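Local coordinates for vacuolar aminopeptidase 1 (Saccharomyces cerevisiae, PDB 5JGF), which removes N-terminal amino acids, preferably neutral or hydrophobic ones, from peptides and proteins in the yeast vacuole, using zinc, and is also the main cargo of the cytoplasm-to-vacuole targeting pathway, at residues D[120-124]-D[125-129]; D[164-167]-D[168-172]; D[208-211]-D[212-215]; D[348-351]-D[352-355]. All blocks are in the same frame, centred on the assembly; numbering follows the deposited sequence.

Contact 1: D[120-124]-D[125-129]; sequences GGTLN and ELWLD
Thr122 lies across one face of the Trp127 indole, displaced toward its rim. CB stands 3.8 Å from the centroid of the five-membered ring, a CH-pi contact 23° off the ring normal, and CG2 of Thr122 reaches NE1 of Trp127 at 3.5 Å. A branched beta carbon suits the place: CG2 covers the indole while OG1, set between the backbone N and the carbonyl carbon (chi1 60°), bonds to the carbonyl of Thr96. Asn124 meets the same ring differently, in its plane and at its edge, with OD1 3.6 Å from CD1 of Trp127. That oxygen also accepts a weak bond from Leu126 N (3.0 Å, 132°), an arrangement like an Asx turn. The backbone closes a type I beta turn over the same residues, Trp127 N donating to Asn124 O at 3.0 Å. The turn carries the indole in the loop between strands 112-119 and 132-140, where Val97 and Ile440 touch it. Leu123 N lies over the threonine-covered face, 3.8 Å from CG of Trp127, and is buried with no hydrogen-bond partner in the model; the chemistry thus sets one unpaid amide against a well-packed aromatic surface, whose pi electrons may partly offset the cost.

Contact 2: D[164-167]-D[168-172]; sequences PSLA and PHFGK
Leu166 fits its forked end against the Phe170 ring, the two side chains crossing at about a right angle. The CD1 branch makes the closest approach, 3.7 Å from CD2 of Phe170, while the CD2 branch of Leu166 comes 4.0 Å from CB of Phe170, placing the fork around the base and one side of the aromatic. With CG of Leu166 opposite the backbone N (chi1 178°), the fork swings forward along the chain to meet it. Ala167 fills the next hollow: its lone methyl sits among Pro168, His169 and Phe170, 3.6 Å from ND1 of His169 and 4.0 Å from CE2 of Phe170, a small bump that fits between the two rings. Ala167 O lies in the plane of the Phe170 ring at its edge, 3.4 Å from CD2, and accepts the nearly straight bond from Phe170 N (3.3 Å, 167°). Pro168, whose fixed phi suits the first turn of a helix, starts the 3-10 segment that this bond closes. The short turn presents His169 to His347 and His438 of a neighbouring subunit, consistent with its inferred substrate-binding role and typical of M18 aminopeptidases, whose active sites are completed across a subunit interface.

Contact 3: D[208-211]-D[212-215]; sequences SPLF and GKHC
Lys213 NZ donates to Pro209 O at 3.1 Å, arriving nearly along the C=O axis (176°). A water bridges the same two groups, 2.8 Å from each of Pro209 O and Lys213 NZ, so the carbonyl oxygen is gripped twice. The lysine chain runs extended to CE and bends only at its last torsion (chi4 60°), which turns the ammonium onto the carbonyl. With an alanine in place of Lys213, Pro209 O would probably lose its charged donor and the bridging water one of its two holds. The backbone of the same lysine binds too, Lys213 N to Leu210 O (2.9 Å, 148°). This bond closes a type II beta turn through Phe211 and Gly212, directly after the type I turn of 208-211; proline suits the second position of the first turn, and glycine the positive phi of the second. The paired turns lead into helix 216-226, with Cys215 as its N-cap. The Phe211 ring has one face over the peptide that follows it, Gly212 N lying 3.3 Å from CG of Phe211. Farther out, the CD2 methyl of Leu210 touches CD of Lys213 at 4.0 Å, their chains crossing at about a right angle, and meets the edge of the His214 ring 4.1 Å from its CD2. His214 ND1 is hydrogen-bonded to Ser103, and Leu219 of the helix packs against both Leu210 and His214.

Contact 4: D[348-351]-D[352-355]; sequences LYNP and NFPE
Asn350 runs beside Phe353, the two side chains pointing the same way, and its atoms meet the turn one after another. CB comes first, 4.3 Å from CD1 of Phe353. CG, held opposite the backbone N (chi1 -177°), draws closer to that ring carbon, at 3.6 Å. At the tip the amide divides its work. OD1 accepts from Asn352 N at 3.0 Å, a fairly straight bond (155°) whose donor is tilted from the carbonyl plane, and it also lies in the plane of the Phe353 ring at its edge. ND2 skirts the ring 3.7 Å from CD1 of Phe353 and donates a hydrogen bond to Pro164 O of a neighbouring subunit. The amide stands almost upright to the ring, their planes 84° apart. This is an Asx-Pro turn: the side-chain bond spans Pro351, whose fixed phi suits the bend, while Phe353 N binds Asn350 O (3.0 Å) to close a type I beta turn over the same residues. With a leucine in place of Asn350, Asn352 N would probably be left without its acceptor and Pro164 O of the neighbouring subunit without its donor. Asn352 itself points its amide to that subunit, OD1 to Arg113 and ND2 to Ile185. Beyond the turn, Tyr349 lays its hydroxyl 3.2 Å from CB of Pro354, the two side chains meeting at a slant. Phe362 stacks on the tyrosine ring and Tyr357 meets it edge-to-face.

In the fold
Contacts 1 and 2, with centres 16 Å apart, join directly through a probable hydrogen bond of 2.6 Å between Asp129 OD2 and Ser165 OG. They stand at different distances from zinc: the Thr122 side chain of contact 1 lies about 10 Å from a zinc ion, whereas contact 2 extends outward and brings the His169 side chain within about 4 Å of one. In contact 4 the Asn350 side chain lies about 8 Å from that of His347, a probable substrate-binding residue, and like contacts 1 and 2 it touches the second subunit. Contact 3, about 48 Å from contact 4 between centres, lies away from the active site and, with contact 1, touches a third subunit.

Contact 1: D[120-124]-D[125-129]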
loop_
_atom_site.group_PDB
_atom_site.type_symbol
_atom_site.label_atom_id
_atom_site.label_comp_id
_atom_site.label_asym_id
_atom_site.label_seq_id
_atom_site.Cartn_x
_atom_site.Cartn_y
_atom_site.Cartn_z
ATOM N N GLY D 120 13.212 -25.869 20.465
ATOM C CA GLY D 120 11.924 -26.032 19.823
ATOM C C GLY D 120 11.229 -24.680 19.920
ATOM O O GLY D 120 11.860 -23.690 20.311
ATOM N N GLY D 121 9.939 -24.629 19.598
ATOM C CA GLY D 121 9.212 -23.368 19.627
ATOM C C GLY D 121 8.721 -22.840 20.964
ATOM O O GLY D 121 7.517 -22.701 21.176
ATOM N N THR D 122 9.643 -22.530 21.870
ATOM C CA THR D 122 9.266 -22.006 23.179
ATOM C C THR D 122 9.563 -20.509 23.272
ATOM O O THR D 122 9.804 -19.855 22.257
ATOM C CB THR D 122 10.015 -22.739 24.312
ATOM O OG1 THR D 122 11.426 -22.576 24.138
ATOM C CG2 THR D 122 9.671 -24.231 24.299
ATOM N N LEU D 123 9.546 -19.973 24.488
ATOM C CA LEU D 123 9.800 -18.549 24.704
ATOM C C LEU D 123 8.798 -17.680 23.955
ATOM O O LEU D 123 9.144 -16.628 23.411
ATOM C CB LEU D 123 11.227 -18.173 24.284
ATOM C CG LEU D 123 12.348 -18.793 25.123
ATOM C CD1 LEU D 123 13.696 -18.321 24.605
ATOM C CD2 LEU D 123 12.176 -18.408 26.588
ATOM N N ASN D 124 7.551 -18.137 23.914
ATOM C CA ASN D 124 6.488 -17.378 23.272
ATOM C C ASN D 124 5.550 -16.921 24.381
ATOM O O ASN D 124 5.887 -17.016 25.562
ATOM C CB ASN D 124 5.732 -18.230 22.246
ATOM C CG ASN D 124 5.317 -19.573 22.797
ATOM O OD1 ASN D 124 5.004 -19.706 23.979
ATOM N ND2 ASN D 124 5.294 -20.581 21.934
ATOM N N GLU D 125 4.370 -16.440 24.017
ATOM C CA GLU D 125 3.447 -15.958 25.027
ATOM C C GLU D 125 2.951 -17.001 26.021
ATOM O O GLU D 125 2.597 -16.659 27.148
ATOM C CB GLU D 125 2.281 -15.235 24.352
ATOM C CG GLU D 125 2.633 -13.781 24.042
ATOM C CD GLU D 125 1.780 -13.170 22.955
ATOM O OE1 GLU D 125 2.001 -13.503 21.770
ATOM O OE2 GLU D 125 0.890 -12.357 23.290
ATOM N N LEU D 126 2.943 -18.272 25.632
ATOM C CA LEU D 126 2.490 -19.311 26.552
ATOM C C LEU D 126 3.518 -19.536 27.660
ATOM O O LEU D 126 3.185 -20.061 28.725
ATOM C CB LEU D 126 2.223 -20.617 25.798
ATOM C CG LEU D 126 1.088 -20.553 24.762
ATOM C CD1 LEU D 126 0.988 -21.876 24.022
ATOM C CD2 LEU D 126 -0.231 -20.235 25.451
ATOM N N TRP D 127 4.760 -19.127 27.417
ATOM C CA TRP D 127 5.819 -19.288 28.408
ATOM C C TRP D 127 5.944 -18.097 29.349
ATOM O O TRP D 127 6.732 -18.117 30.299
ATOM C CB TRP D 127 7.163 -19.551 27.719
ATOM C CG TRP D 127 7.354 -20.998 27.362
ATOM C CD1 TRP D 127 6.731 -21.693 26.362
ATOM C CD2 TRP D 127 8.187 -21.943 28.048
ATOM N NE1 TRP D 127 7.123 -23.013 26.387
ATOM C CE2 TRP D 127 8.016 -23.192 27.411
ATOM C CE3 TRP D 127 9.061 -21.854 29.143
ATOM C CZ2 TRP D 127 8.688 -24.349 27.832
ATOM C CZ3 TRP D 127 9.728 -23.005 29.561
ATOM C CH2 TRP D 127 9.536 -24.235 28.905
ATOM N N LEU D 128 5.159 -17.057 29.091
ATOM C CA LEU D 128 5.193 -15.876 29.943
ATOM C C LEU D 128 4.407 -16.121 31.223
ATOM O O LEU D 128 3.391 -16.813 31.219
ATOM C CB LEU D 128 4.568 -14.674 29.234
ATOM C CG LEU D 128 5.229 -14.153 27.960
ATOM C CD1 LEU D 128 4.382 -13.021 27.394
ATOM C CD2 LEU D 128 6.635 -13.673 28.264
ATOM N N ASP D 129 4.890 -15.547 32.317
ATOM C CA ASP D 129 4.206 -15.648 33.595
ATOM C C ASP D 129 3.904 -17.072 34.038
ATOM O O ASP D 129 2.816 -17.367 34.538
ATOM C CB ASP D 129 2.923 -14.815 33.532
ATOM C CG ASP D 129 3.196 -13.371 33.144
ATOM O OD1 ASP D 129 4.367 -12.954 33.243
ATOM O OD2 ASP D 129 2.254 -12.651 32.747
#

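Contact 2: D[164-167]-D[168-172]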
loop_
_atom_site.group_PDB
_atom_site.type_symbol
_atom_site.label_atom_id
_atom_site.label_comp_id
_atom_site.label_asym_id
_atom_site.label_seq_id
_atom_site.Cartn_x
_atom_site.Cartn_y
_atom_site.Cartn_z
ATOM N N PRO D 164 8.648 -12.430 32.843
ATOM C CA PRO D 164 7.592 -11.437 33.067
ATOM C C PRO D 164 6.977 -10.715 31.881
ATOM O O PRO D 164 7.674 -10.043 31.124
ATOM C CB PRO D 164 8.261 -10.464 34.024
ATOM C CG PRO D 164 9.651 -10.402 33.476
ATOM C CD PRO D 164 9.970 -11.872 33.191
ATOM N N SER D 165 5.661 -10.837 31.737
ATOM C CA SER D 165 4.966 -10.141 30.665
ATOM C C SER D 165 4.955 -8.666 31.053
ATOM O O SER D 165 5.049 -8.328 32.236
ATOM C CB SER D 165 3.523 -10.642 30.536
ATOM O OG SER D 165 2.774 -10.366 31.714
ATOM N N LEU D 166 4.868 -7.788 30.060
ATOM C CA LEU D 166 4.810 -6.361 30.331
ATOM C C LEU D 166 3.339 -6.008 30.516
ATOM O O LEU D 166 2.489 -6.476 29.758
ATOM C CB LEU D 166 5.386 -5.563 29.154
ATOM C CG LEU D 166 5.336 -4.039 29.320
ATOM C CD1 LEU D 166 6.199 -3.622 30.506
ATOM C CD2 LEU D 166 5.832 -3.364 28.046
ATOM N N ALA D 167 3.030 -5.199 31.525
ATOM C CA ALA D 167 1.641 -4.806 31.764
ATOM C C ALA D 167 1.065 -4.156 30.507
ATOM O O ALA D 167 1.742 -3.378 29.832
ATOM C CB ALA D 167 1.561 -3.839 32.940
ATOM N N PRO D 168 -0.199 -4.464 30.178
ATOM C CA PRO D 168 -0.838 -3.891 28.989
ATOM C C PRO D 168 -1.014 -2.374 29.065
ATOM O O PRO D 168 -1.259 -1.719 28.051
ATOM C CB PRO D 168 -2.173 -4.633 28.921
ATOM C CG PRO D 168 -2.471 -4.929 30.371
ATOM C CD PRO D 168 -1.118 -5.373 30.889
ATOM N N HIS D 169 -0.874 -1.828 30.269
ATOM C CA HIS D 169 -1.021 -0.391 30.495
ATOM C C HIS D 169 -0.049 0.416 29.636
ATOM O O HIS D 169 -0.330 1.562 29.269
ATOM C CB HIS D 169 -0.767 -0.056 31.970
ATOM C CG HIS D 169 -1.638 -0.813 32.923
ATOM N ND1 HIS D 169 -1.594 -2.186 33.043
ATOM C CD2 HIS D 169 -2.582 -0.390 33.798
ATOM C CE1 HIS D 169 -2.475 -2.576 33.946
ATOM N NE2 HIS D 169 -3.088 -1.505 34.420
ATOM N N PHE D 170 1.090 -0.187 29.315
ATOM C CA PHE D 170 2.114 0.487 28.525
ATOM C C PHE D 170 1.835 0.553 27.026
ATOM O O PHE D 170 2.617 1.127 26.266
ATOM C CB PHE D 170 3.469 -0.167 28.795
ATOM C CG PHE D 170 3.951 0.030 30.204
ATOM C CD1 PHE D 170 4.586 1.213 30.576
ATOM C CD2 PHE D 170 3.725 -0.944 31.174
ATOM C CE1 PHE D 170 4.990 1.423 31.895
ATOM C CE2 PHE D 170 4.123 -0.743 32.494
ATOM C CZ PHE D 170 4.756 0.443 32.856
ATOM N N GLY D 171 0.730 -0.045 26.597
ATOM C CA GLY D 171 0.368 0.013 25.191
ATOM C C GLY D 171 1.020 -0.959 24.228
ATOM O O GLY D 171 1.262 -2.119 24.556
ATOM N N LYS D 172 1.304 -0.465 23.025
ATOM C CA LYS D 172 1.902 -1.258 21.957
ATOM C C LYS D 172 3.093 -2.128 22.353
ATOM O O LYS D 172 3.194 -3.272 21.915
ATOM C CB LYS D 172 2.292 -0.344 20.793
#

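Contact 3: D[208-211]-D[212-215]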
loop_
_atom_site.group_PDB
_atom_site.type_symbol
_atom_site.label_atom_id
_atom_site.label_comp_id
_atom_site.label_asym_id
_atom_site.label_seq_id
_atom_site.Cartn_x
_atom_site.Cartn_y
_atom_site.Cartn_z
ATOM N N SER D 208 36.700 -23.550 39.517
ATOM C CA SER D 208 35.781 -24.229 38.614
ATOM C C SER D 208 35.894 -23.711 37.189
ATOM O O SER D 208 35.983 -22.508 36.963
ATOM C CB SER D 208 34.334 -24.054 39.088
ATOM O OG SER D 208 33.423 -24.556 38.121
ATOM N N PRO D 209 35.910 -24.621 36.206
ATOM C CA PRO D 209 36.003 -24.203 34.807
ATOM C C PRO D 209 34.772 -23.375 34.440
ATOM O O PRO D 209 34.749 -22.696 33.414
ATOM C CB PRO D 209 36.045 -25.531 34.055
ATOM C CG PRO D 209 36.754 -26.435 35.018
ATOM C CD PRO D 209 36.092 -26.078 36.333
ATOM N N LEU D 210 33.751 -23.436 35.290
ATOM C CA LEU D 210 32.517 -22.699 35.046
ATOM C C LEU D 210 32.451 -21.336 35.721
ATOM O O LEU D 210 31.510 -20.576 35.489
ATOM C CB LEU D 210 31.307 -23.531 35.475
ATOM C CG LEU D 210 31.045 -24.788 34.641
ATOM C CD1 LEU D 210 29.781 -25.472 35.126
ATOM C CD2 LEU D 210 30.918 -24.412 33.173
ATOM N N PHE D 211 33.428 -21.015 36.562
ATOM C CA PHE D 211 33.392 -19.715 37.216
ATOM C C PHE D 211 33.406 -18.620 36.158
ATOM O O PHE D 211 34.229 -18.637 35.245
ATOM C CB PHE D 211 34.575 -19.527 38.165
ATOM C CG PHE D 211 34.604 -18.175 38.816
ATOM C CD1 PHE D 211 35.370 -17.145 38.279
ATOM C CD2 PHE D 211 33.814 -17.910 39.928
ATOM C CE1 PHE D 211 35.344 -15.869 38.839
ATOM C CE2 PHE D 211 33.779 -16.636 40.495
ATOM C CZ PHE D 211 34.545 -15.615 39.949
ATOM N N GLY D 212 32.485 -17.673 36.280
ATOM C CA GLY D 212 32.418 -16.593 35.315
ATOM C C GLY D 212 31.453 -16.886 34.181
ATOM O O GLY D 212 30.930 -15.959 33.562
ATOM N N LYS D 213 31.210 -18.167 33.907
ATOM C CA LYS D 213 30.296 -18.553 32.834
ATOM C C LYS D 213 28.843 -18.528 33.301
ATOM O O LYS D 213 27.918 -18.417 32.496
ATOM C CB LYS D 213 30.647 -19.949 32.311
ATOM C CG LYS D 213 31.971 -20.022 31.563
ATOM C CD LYS D 213 32.137 -21.375 30.888
ATOM C CE LYS D 213 33.366 -21.410 29.986
ATOM N NZ LYS D 213 34.625 -21.144 30.734
ATOM N N HIS D 214 28.656 -18.641 34.611
ATOM C CA HIS D 214 27.336 -18.622 35.228
ATOM C C HIS D 214 27.518 -17.875 36.541
ATOM O O HIS D 214 28.558 -18.010 37.180
ATOM C CB HIS D 214 26.860 -20.047 35.507
ATOM C CG HIS D 214 26.862 -20.929 34.298
ATOM N ND1 HIS D 214 25.945 -20.796 33.277
ATOM C CD2 HIS D 214 27.690 -21.936 33.932
ATOM C CE1 HIS D 214 26.208 -21.684 32.334
ATOM N NE2 HIS D 214 27.261 -22.388 32.707
ATOM N N CYS D 215 26.525 -17.088 36.947
ATOM C CA CYS D 215 26.654 -16.334 38.190
ATOM C C CYS D 215 26.946 -17.286 39.341
ATOM O O CYS D 215 26.460 -18.418 39.370
ATOM C CB CYS D 215 25.384 -15.532 38.479
ATOM S SG CYS D 215 23.946 -16.534 38.825
HETATM O O HOH W 1 34.808 -23.916 30.916
#

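Contact 4: D[348-351]-D[352-355]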
loop_
_atom_site.group_PDB
_atom_site.type_symbol
_atom_site.label_atom_id
_atom_site.label_comp_id
_atom_site.label_asym_id
_atom_site.label_seq_id
_atom_site.Cartn_x
_atom_site.Cartn_y
_atom_site.Cartn_z
ATOM N N LEU D 348 -6.038 -33.757 19.330
ATOM C CA LEU D 348 -7.422 -33.944 19.736
ATOM C C LEU D 348 -8.206 -32.811 19.087
ATOM O O LEU D 348 -7.684 -31.710 18.905
ATOM C CB LEU D 348 -7.580 -33.804 21.252
ATOM C CG LEU D 348 -7.421 -35.026 22.151
ATOM C CD1 LEU D 348 -7.552 -34.590 23.612
ATOM C CD2 LEU D 348 -8.488 -36.059 21.803
ATOM N N TYR D 349 -9.456 -33.081 18.740
ATOM C CA TYR D 349 -10.313 -32.061 18.161
ATOM C C TYR D 349 -10.424 -30.915 19.167
ATOM O O TYR D 349 -10.706 -31.149 20.341
ATOM C CB TYR D 349 -11.705 -32.642 17.919
ATOM C CG TYR D 349 -12.701 -31.660 17.345
ATOM C CD1 TYR D 349 -12.645 -31.281 16.005
ATOM C CD2 TYR D 349 -13.712 -31.120 18.141
ATOM C CE1 TYR D 349 -13.579 -30.389 15.466
ATOM C CE2 TYR D 349 -14.648 -30.227 17.613
ATOM C CZ TYR D 349 -14.574 -29.869 16.277
ATOM O OH TYR D 349 -15.498 -28.998 15.747
ATOM N N ASN D 350 -10.182 -29.686 18.719
ATOM C CA ASN D 350 -10.319 -28.519 19.596
ATOM C C ASN D 350 -11.612 -27.863 19.113
ATOM O O ASN D 350 -11.653 -27.305 18.018
ATOM C CB ASN D 350 -9.147 -27.547 19.422
ATOM C CG ASN D 350 -9.226 -26.370 20.380
ATOM O OD1 ASN D 350 -10.312 -25.860 20.655
ATOM N ND2 ASN D 350 -8.076 -25.925 20.883
ATOM N N PRO D 351 -12.681 -27.923 19.923
ATOM C CA PRO D 351 -13.979 -27.345 19.556
ATOM C C PRO D 351 -14.018 -25.864 19.203
ATOM O O PRO D 351 -14.957 -25.411 18.547
ATOM C CB PRO D 351 -14.857 -27.682 20.761
ATOM C CG PRO D 351 -13.888 -27.623 21.900
ATOM C CD PRO D 351 -12.685 -28.355 21.334
ATOM N N ASN D 352 -13.011 -25.109 19.628
ATOM C CA ASN D 352 -12.985 -23.683 19.333
ATOM C C ASN D 352 -12.346 -23.350 17.985
ATOM O O ASN D 352 -12.371 -22.198 17.548
ATOM C CB ASN D 352 -12.283 -22.931 20.465
ATOM C CG ASN D 352 -12.958 -23.164 21.805
ATOM O OD1 ASN D 352 -14.150 -23.462 21.860
ATOM N ND2 ASN D 352 -12.208 -23.022 22.887
ATOM N N PHE D 353 -11.781 -24.361 17.325
ATOM C CA PHE D 353 -11.158 -24.166 16.015
ATOM C C PHE D 353 -11.618 -25.282 15.075
ATOM O O PHE D 353 -10.799 -26.005 14.507
ATOM C CB PHE D 353 -9.627 -24.194 16.135
ATOM C CG PHE D 353 -9.066 -23.136 17.046
ATOM C CD1 PHE D 353 -9.026 -23.330 18.424
ATOM C CD2 PHE D 353 -8.579 -21.941 16.525
ATOM C CE1 PHE D 353 -8.507 -22.355 19.269
ATOM C CE2 PHE D 353 -8.056 -20.957 17.365
ATOM C CZ PHE D 353 -8.020 -21.165 18.739
ATOM N N PRO D 354 -12.940 -25.425 14.887
ATOM C CA PRO D 354 -13.470 -26.473 14.011
ATOM C C PRO D 354 -12.978 -26.400 12.572
ATOM O O PRO D 354 -12.886 -27.421 11.890
ATOM C CB PRO D 354 -14.982 -26.280 14.122
ATOM C CG PRO D 354 -15.118 -24.805 14.336
ATOM C CD PRO D 354 -14.019 -24.524 15.339
ATOM N N GLU D 355 -12.642 -25.195 12.126
ATOM C CA GLU D 355 -12.192 -24.982 10.758
ATOM C C GLU D 355 -10.845 -25.598 10.374
ATOM O O GLU D 355 -10.507 -25.647 9.188
ATOM C CB GLU D 355 -12.180 -23.476 10.445
ATOM C CG GLU D 355 -11.089 -22.656 11.138
ATOM C CD GLU D 355 -11.358 -22.375 12.616
ATOM O OE1 GLU D 355 -12.439 -22.725 13.130
ATOM O OE2 GLU D 355 -10.472 -21.789 13.266
#